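Local atomic coordinates of flavoredoxin (Methanosarcina acetivorans, PDB entry 3BNK), a protein that binds flavin mononucleotide and, as a member of the flavoredoxin family, probably serves in electron transfer. Residues G65-K79 with A107-V121. Residues are numbered along the deposited sequence; the frame is centred on the assembly and turned at random.
Sequences GSFSVNFPYSGMVKK and APMIKECTLNLECRV
Asn70 and Asn116 form a non-hydrogen-bonded pair between antiparallel strands, and the Asn70 side chain also reaches the chain of residues 108-110. Its CB lies 3.7 Å from Cys113 SG and also meets the CD1 methyl of Ile110. With CG anti to the carbonyl carbon (chi1 -63°), the side chain carries its amide toward strand 109-110 and the Asn116 amide. There OD1 takes two donors: Asn116 ND2, at 2.7 Å from Asn70 OD1, lies on a lone pair in the carbonyl plane, while the backbone N of Ile110 comes from above that plane. The two amide planes are 65° apart. On the other branch, Asn70 ND2 donates to Ser68 OG and to Leu20 O of strand 16-25, and Ser68 OG in turn donates to Pro108 O over 2.5 Å. Ile110 N and one N-H of Asn116 would probably lose their acceptor, and Ser68 OG a donor, with an alanine here. Strands 66-71 and 115-121 are neighbours in the antiparallel sheet of the flavin reductase-like, FMN-binding fold, joined by paired bonds such as Leu117 N to Val69 O, 2.8 Å. On the sheet face bearing Phe67, Val69 and Leu117, Cys119 CB sits over the Phe67 ring, 3.9 Å from its centroid, in a CH-pi contact, while Val121 CG2 meets the ring edge. Farther along, Phe71 CD1 packs 3.7 Å from Leu115 CD2, the side chains lying alongside each other.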
loop_
_atom_site.group_PDB
_atom_site.type_symbol
_atom_site.label_atom_id
_atom_site.label_comp_id
_atom_site.label_asym_id
_atom_site.label_seq_id
_atom_site.Cartn_x
_atom_site.Cartn_y
_atom_site.Cartn_z
ATOM N N GLY B 65 5.362 21.727 -0.315
ATOM C CA GLY B 65 5.872 20.785 -1.298
ATOM C C GLY B 65 6.707 19.715 -0.632
ATOM O O GLY B 65 7.708 19.265 -1.198
ATOM N N SER B 66 6.291 19.315 0.574
ATOM C CA SER B 66 7.002 18.306 1.342
ATOM C C SER B 66 6.084 17.635 2.356
ATOM O O SER B 66 5.078 18.207 2.759
ATOM C CB SER B 66 8.223 18.899 2.049
ATOM O OG SER B 66 7.853 19.622 3.205
ATOM N N PHE B 67 6.461 16.422 2.766
ATOM C CA PHE B 67 5.742 15.682 3.779
ATOM C C PHE B 67 6.607 14.530 4.305
ATOM O O PHE B 67 7.647 14.193 3.730
ATOM C CB PHE B 67 4.389 15.171 3.247
ATOM C CG PHE B 67 4.502 14.158 2.125
ATOM C CD1 PHE B 67 4.557 12.787 2.405
ATOM C CD2 PHE B 67 4.531 14.569 0.787
ATOM C CE1 PHE B 67 4.638 11.849 1.372
ATOM C CE2 PHE B 67 4.623 13.640 -0.259
ATOM C CZ PHE B 67 4.675 12.279 0.031
ATOM N N SER B 68 6.174 13.949 5.419
ATOM C CA SER B 68 6.826 12.761 5.942
ATOM C C SER B 68 5.847 11.612 6.102
ATOM O O SER B 68 4.645 11.814 6.274
ATOM C CB SER B 68 7.525 13.052 7.278
ATOM O OG SER B 68 6.590 13.476 8.253
ATOM N N VAL B 69 6.393 10.406 6.037
ATOM C CA VAL B 69 5.662 9.184 6.285
ATOM C C VAL B 69 6.364 8.519 7.466
ATOM O O VAL B 69 7.553 8.213 7.386
ATOM C CB VAL B 69 5.663 8.270 5.041
ATOM C CG1 VAL B 69 4.846 7.017 5.297
ATOM C CG2 VAL B 69 5.105 9.004 3.834
ATOM N N ASN B 70 5.607 8.318 8.546
ATOM C CA ASN B 70 6.134 7.942 9.864
ATOM C C ASN B 70 5.487 6.637 10.323
ATOM O O ASN B 70 4.267 6.493 10.250
ATOM C CB ASN B 70 5.845 9.040 10.908
ATOM C CG ASN B 70 6.517 10.368 10.592
ATOM O OD1 ASN B 70 7.709 10.558 10.837
ATOM N ND2 ASN B 70 5.740 11.306 10.061
ATOM N N PHE B 71 6.301 5.686 10.780
ATOM C CA PHE B 71 5.788 4.353 11.148
ATOM C C PHE B 71 5.723 4.174 12.654
ATOM O O PHE B 71 6.743 3.971 13.280
ATOM C CB PHE B 71 6.645 3.227 10.529
ATOM C CG PHE B 71 6.477 3.084 9.047
ATOM C CD1 PHE B 71 7.162 3.933 8.168
ATOM C CD2 PHE B 71 5.637 2.106 8.523
ATOM C CE1 PHE B 71 7.018 3.816 6.798
ATOM C CE2 PHE B 71 5.474 1.972 7.150
ATOM C CZ PHE B 71 6.161 2.835 6.276
ATOM N N PRO B 72 4.513 4.239 13.246
ATOM C CA PRO B 72 4.435 3.945 14.677
ATOM C C PRO B 72 4.588 2.442 14.969
ATOM O O PRO B 72 4.316 1.607 14.100
ATOM C CB PRO B 72 3.037 4.445 15.049
ATOM C CG PRO B 72 2.226 4.222 13.786
ATOM C CD PRO B 72 3.187 4.556 12.669
ATOM N N TYR B 73 5.042 2.101 16.171
ATOM C CA TYR B 73 4.958 0.722 16.648
ATOM C C TYR B 73 3.588 0.473 17.308
ATOM O O TYR B 73 2.840 1.415 17.565
ATOM C CB TYR B 73 6.138 0.362 17.575
ATOM C CG TYR B 73 6.318 1.307 18.738
ATOM C CD1 TYR B 73 5.700 1.060 19.966
ATOM C CD2 TYR B 73 7.105 2.443 18.613
ATOM C CE1 TYR B 73 5.854 1.926 21.032
ATOM C CE2 TYR B 73 7.274 3.324 19.684
ATOM C CZ TYR B 73 6.641 3.063 20.883
ATOM O OH TYR B 73 6.808 3.930 21.941
ATOM N N SER B 74 3.251 -0.791 17.555
ATOM C CA SER B 74 1.894 -1.157 18.018
ATOM C C SER B 74 1.440 -0.481 19.323
ATOM O O SER B 74 0.275 -0.100 19.450
ATOM C CB SER B 74 1.716 -2.680 18.095
ATOM O OG SER B 74 2.475 -3.245 19.157
ATOM N N GLY B 75 2.354 -0.309 20.277
ATOM C CA GLY B 75 2.033 0.386 21.532
ATOM C C GLY B 75 1.639 1.851 21.388
ATOM O O GLY B 75 1.166 2.460 22.342
ATOM N N MET B 76 1.829 2.426 20.199
ATOM C CA MET B 76 1.368 3.798 19.922
ATOM C C MET B 76 -0.030 3.844 19.287
ATOM O O MET B 76 -0.443 4.907 18.795
ATOM C CB MET B 76 2.351 4.526 19.005
ATOM C CG MET B 76 3.741 4.756 19.566
ATOM S SD MET B 76 4.894 5.308 18.280
ATOM C CE MET B 76 4.193 6.918 17.889
ATOM N N VAL B 77 -0.745 2.711 19.290
ATOM C CA VAL B 77 -2.084 2.608 18.666
ATOM C C VAL B 77 -3.000 3.801 18.943
ATOM O O VAL B 77 -3.554 4.367 18.006
ATOM C CB VAL B 77 -2.857 1.265 18.998
ATOM C CG1 VAL B 77 -2.096 0.066 18.503
ATOM C CG2 VAL B 77 -3.147 1.093 20.497
ATOM N N LYS B 78 -3.124 4.193 20.215
ATOM C CA LYS B 78 -4.053 5.256 20.628
ATOM C C LYS B 78 -3.731 6.646 20.083
ATOM O O LYS B 78 -4.598 7.283 19.490
ATOM C CB LYS B 78 -4.202 5.310 22.153
ATOM C CG LYS B 78 -4.978 4.138 22.725
ATOM C CD LYS B 78 -5.122 4.230 24.232
ATOM C CE LYS B 78 -5.607 2.914 24.822
ATOM N NZ LYS B 78 -4.884 2.648 26.127
ATOM N N LYS B 79 -2.499 7.116 20.297
ATOM C CA LYS B 79 -2.041 8.398 19.723
ATOM C C LYS B 79 -2.220 8.412 18.208
ATOM O O LYS B 79 -2.677 9.415 17.640
ATOM C CB LYS B 79 -0.573 8.670 20.065
ATOM C CG LYS B 79 -0.318 9.310 21.413
ATOM C CD LYS B 79 1.133 9.763 21.540
ATOM C CE LYS B 79 1.395 10.445 22.895
ATOM N NZ LYS B 79 2.843 10.776 23.085
ATOM N N ALA B 107 9.203 19.326 6.554
ATOM C CA ALA B 107 8.388 18.131 6.766
ATOM C C ALA B 107 8.598 17.576 8.176
ATOM O O ALA B 107 9.616 16.962 8.467
ATOM C CB ALA B 107 8.667 17.078 5.707
ATOM N N PRO B 108 7.609 17.778 9.054
ATOM C CA PRO B 108 7.784 17.395 10.447
ATOM C C PRO B 108 7.742 15.873 10.618
ATOM O O PRO B 108 6.853 15.205 10.086
ATOM C CB PRO B 108 6.608 18.093 11.151
ATOM C CG PRO B 108 5.546 18.192 10.112
ATOM C CD PRO B 108 6.269 18.330 8.785
ATOM N N MET B 109 8.727 15.340 11.341
ATOM C CA MET B 109 8.833 13.896 11.570
ATOM C C MET B 109 8.717 13.571 13.053
ATOM O O MET B 109 8.964 14.424 13.905
ATOM C CB MET B 109 10.135 13.347 10.986
ATOM C CG MET B 109 10.135 13.313 9.475
ATOM S SD MET B 109 11.748 12.937 8.764
ATOM C CE MET B 109 12.640 14.468 9.090
ATOM N N ILE B 110 8.326 12.340 13.348
ATOM C CA ILE B 110 8.006 11.927 14.723
ATOM C C ILE B 110 9.133 11.094 15.330
ATOM O O ILE B 110 9.446 10.003 14.844
ATOM C CB ILE B 110 6.688 11.120 14.794
ATOM C CG1 ILE B 110 5.509 11.950 14.273
ATOM C CG2 ILE B 110 6.414 10.653 16.249
ATOM C CD1 ILE B 110 4.255 11.140 14.016
ATOM N N LYS B 111 9.721 11.601 16.406
ATOM C CA LYS B 111 10.889 10.960 17.016
ATOM C C LYS B 111 10.605 9.529 17.470
ATOM O O LYS B 111 11.452 8.648 17.335
ATOM C CB LYS B 111 11.411 11.800 18.191
ATOM C CG LYS B 111 12.210 12.999 17.753
ATOM C CD LYS B 111 12.498 13.957 18.900
ATOM C CE LYS B 111 13.351 15.130 18.441
ATOM N NZ LYS B 111 13.693 16.031 19.588
ATOM N N GLU B 112 9.398 9.313 17.992
ATOM C CA GLU B 112 9.026 8.040 18.596
ATOM C C GLU B 112 8.751 6.935 17.552
ATOM O O GLU B 112 8.884 5.744 17.851
ATOM C CB GLU B 112 7.853 8.247 19.561
ATOM C CG GLU B 112 8.140 9.310 20.674
ATOM C CD GLU B 112 7.541 10.728 20.429
ATOM O OE1 GLU B 112 7.727 11.321 19.357
ATOM O OE2 GLU B 112 6.900 11.274 21.351
ATOM N N CYS B 113 8.404 7.337 16.330
ATOM C CA CYS B 113 8.177 6.390 15.229
ATOM C C CYS B 113 9.455 5.629 14.832
ATOM O O CYS B 113 10.565 6.155 14.918
ATOM C CB CYS B 113 7.524 7.084 14.022
ATOM S SG CYS B 113 5.744 7.421 14.274
ATOM N N THR B 114 9.287 4.387 14.392
ATOM C CA THR B 114 10.421 3.512 14.165
ATOM C C THR B 114 11.170 3.813 12.874
ATOM O O THR B 114 12.337 3.418 12.715
ATOM C CB THR B 114 9.997 2.034 14.193
ATOM O OG1 THR B 114 9.239 1.720 13.012
ATOM C CG2 THR B 114 9.180 1.746 15.464
ATOM N N LEU B 115 10.487 4.497 11.960
ATOM C CA LEU B 115 11.002 4.803 10.628
ATOM C C LEU B 115 10.296 6.054 10.112
ATOM O O LEU B 115 9.064 6.168 10.202
ATOM C CB LEU B 115 10.784 3.614 9.668
ATOM C CG LEU B 115 11.124 3.737 8.169
ATOM C CD1 LEU B 115 12.655 3.795 7.878
ATOM C CD2 LEU B 115 10.499 2.604 7.395
ATOM N N ASN B 116 11.089 6.989 9.591
ATOM C CA ASN B 116 10.573 8.246 9.022
ATOM C C ASN B 116 11.113 8.485 7.618
ATOM O O ASN B 116 12.326 8.489 7.408
ATOM C CB ASN B 116 10.929 9.459 9.905
ATOM C CG ASN B 116 10.938 9.134 11.385
ATOM O OD1 ASN B 116 11.968 8.728 11.936
ATOM N ND2 ASN B 116 9.801 9.344 12.048
ATOM N N LEU B 117 10.200 8.663 6.666
ATOM C CA LEU B 117 10.554 8.960 5.283
ATOM C C LEU B 117 10.222 10.414 4.977
ATOM O O LEU B 117 9.064 10.812 5.017
ATOM C CB LEU B 117 9.841 8.007 4.307
ATOM C CG LEU B 117 9.859 6.502 4.623
ATOM C CD1 LEU B 117 9.137 5.688 3.541
ATOM C CD2 LEU B 117 11.296 5.934 4.878
ATOM N N GLU B 118 11.257 11.200 4.687
ATOM C CA GLU B 118 11.135 12.627 4.432
ATOM C C GLU B 118 11.019 12.830 2.919
ATOM O O GLU B 118 11.920 12.461 2.175
ATOM C CB GLU B 118 12.350 13.356 5.021
ATOM C CG GLU B 118 12.356 14.876 4.889
ATOM C CD GLU B 118 13.650 15.511 5.435
ATOM O OE1 GLU B 118 14.682 14.804 5.535
ATOM O OE2 GLU B 118 13.623 16.719 5.762
ATOM N N CYS B 119 9.903 13.403 2.468
ATOM C CA CYS B 119 9.573 13.357 1.043
ATOM C C CYS B 119 9.370 14.706 0.386
ATOM O O CYS B 119 8.742 15.608 0.954
ATOM C CB CYS B 119 8.350 12.464 0.785
ATOM S SG CYS B 119 8.510 10.827 1.524
ATOM N N ARG B 120 9.908 14.826 -0.825
ATOM C CA ARG B 120 9.729 16.040 -1.606
ATOM C C ARG B 120 8.679 15.848 -2.674
ATOM O O ARG B 120 8.794 14.955 -3.504
ATOM C CB ARG B 120 11.042 16.487 -2.245
ATOM C CG ARG B 120 11.019 17.975 -2.533
ATOM C CD ARG B 120 11.529 18.315 -3.887
ATOM N NE ARG B 120 12.966 18.134 -4.023
ATOM C CZ ARG B 120 13.526 17.295 -4.885
ATOM N NH1 ARG B 120 12.769 16.546 -5.690
ATOM N NH2 ARG B 120 14.843 17.202 -4.945
ATOM N N VAL B 121 7.644 16.670 -2.645
ATOM C CA VAL B 121 6.574 16.556 -3.631
ATOM C C VAL B 121 7.154 16.728 -5.029
ATOM O O VAL B 121 7.855 17.711 -5.302
ATOM C CB VAL B 121 5.408 17.544 -3.373
ATOM C CG1 VAL B 121 4.411 17.496 -4.507
ATOM C CG2 VAL B 121 4.714 17.219 -2.051
HETATM O O HOH W 1 6.875 0.490 13.356
#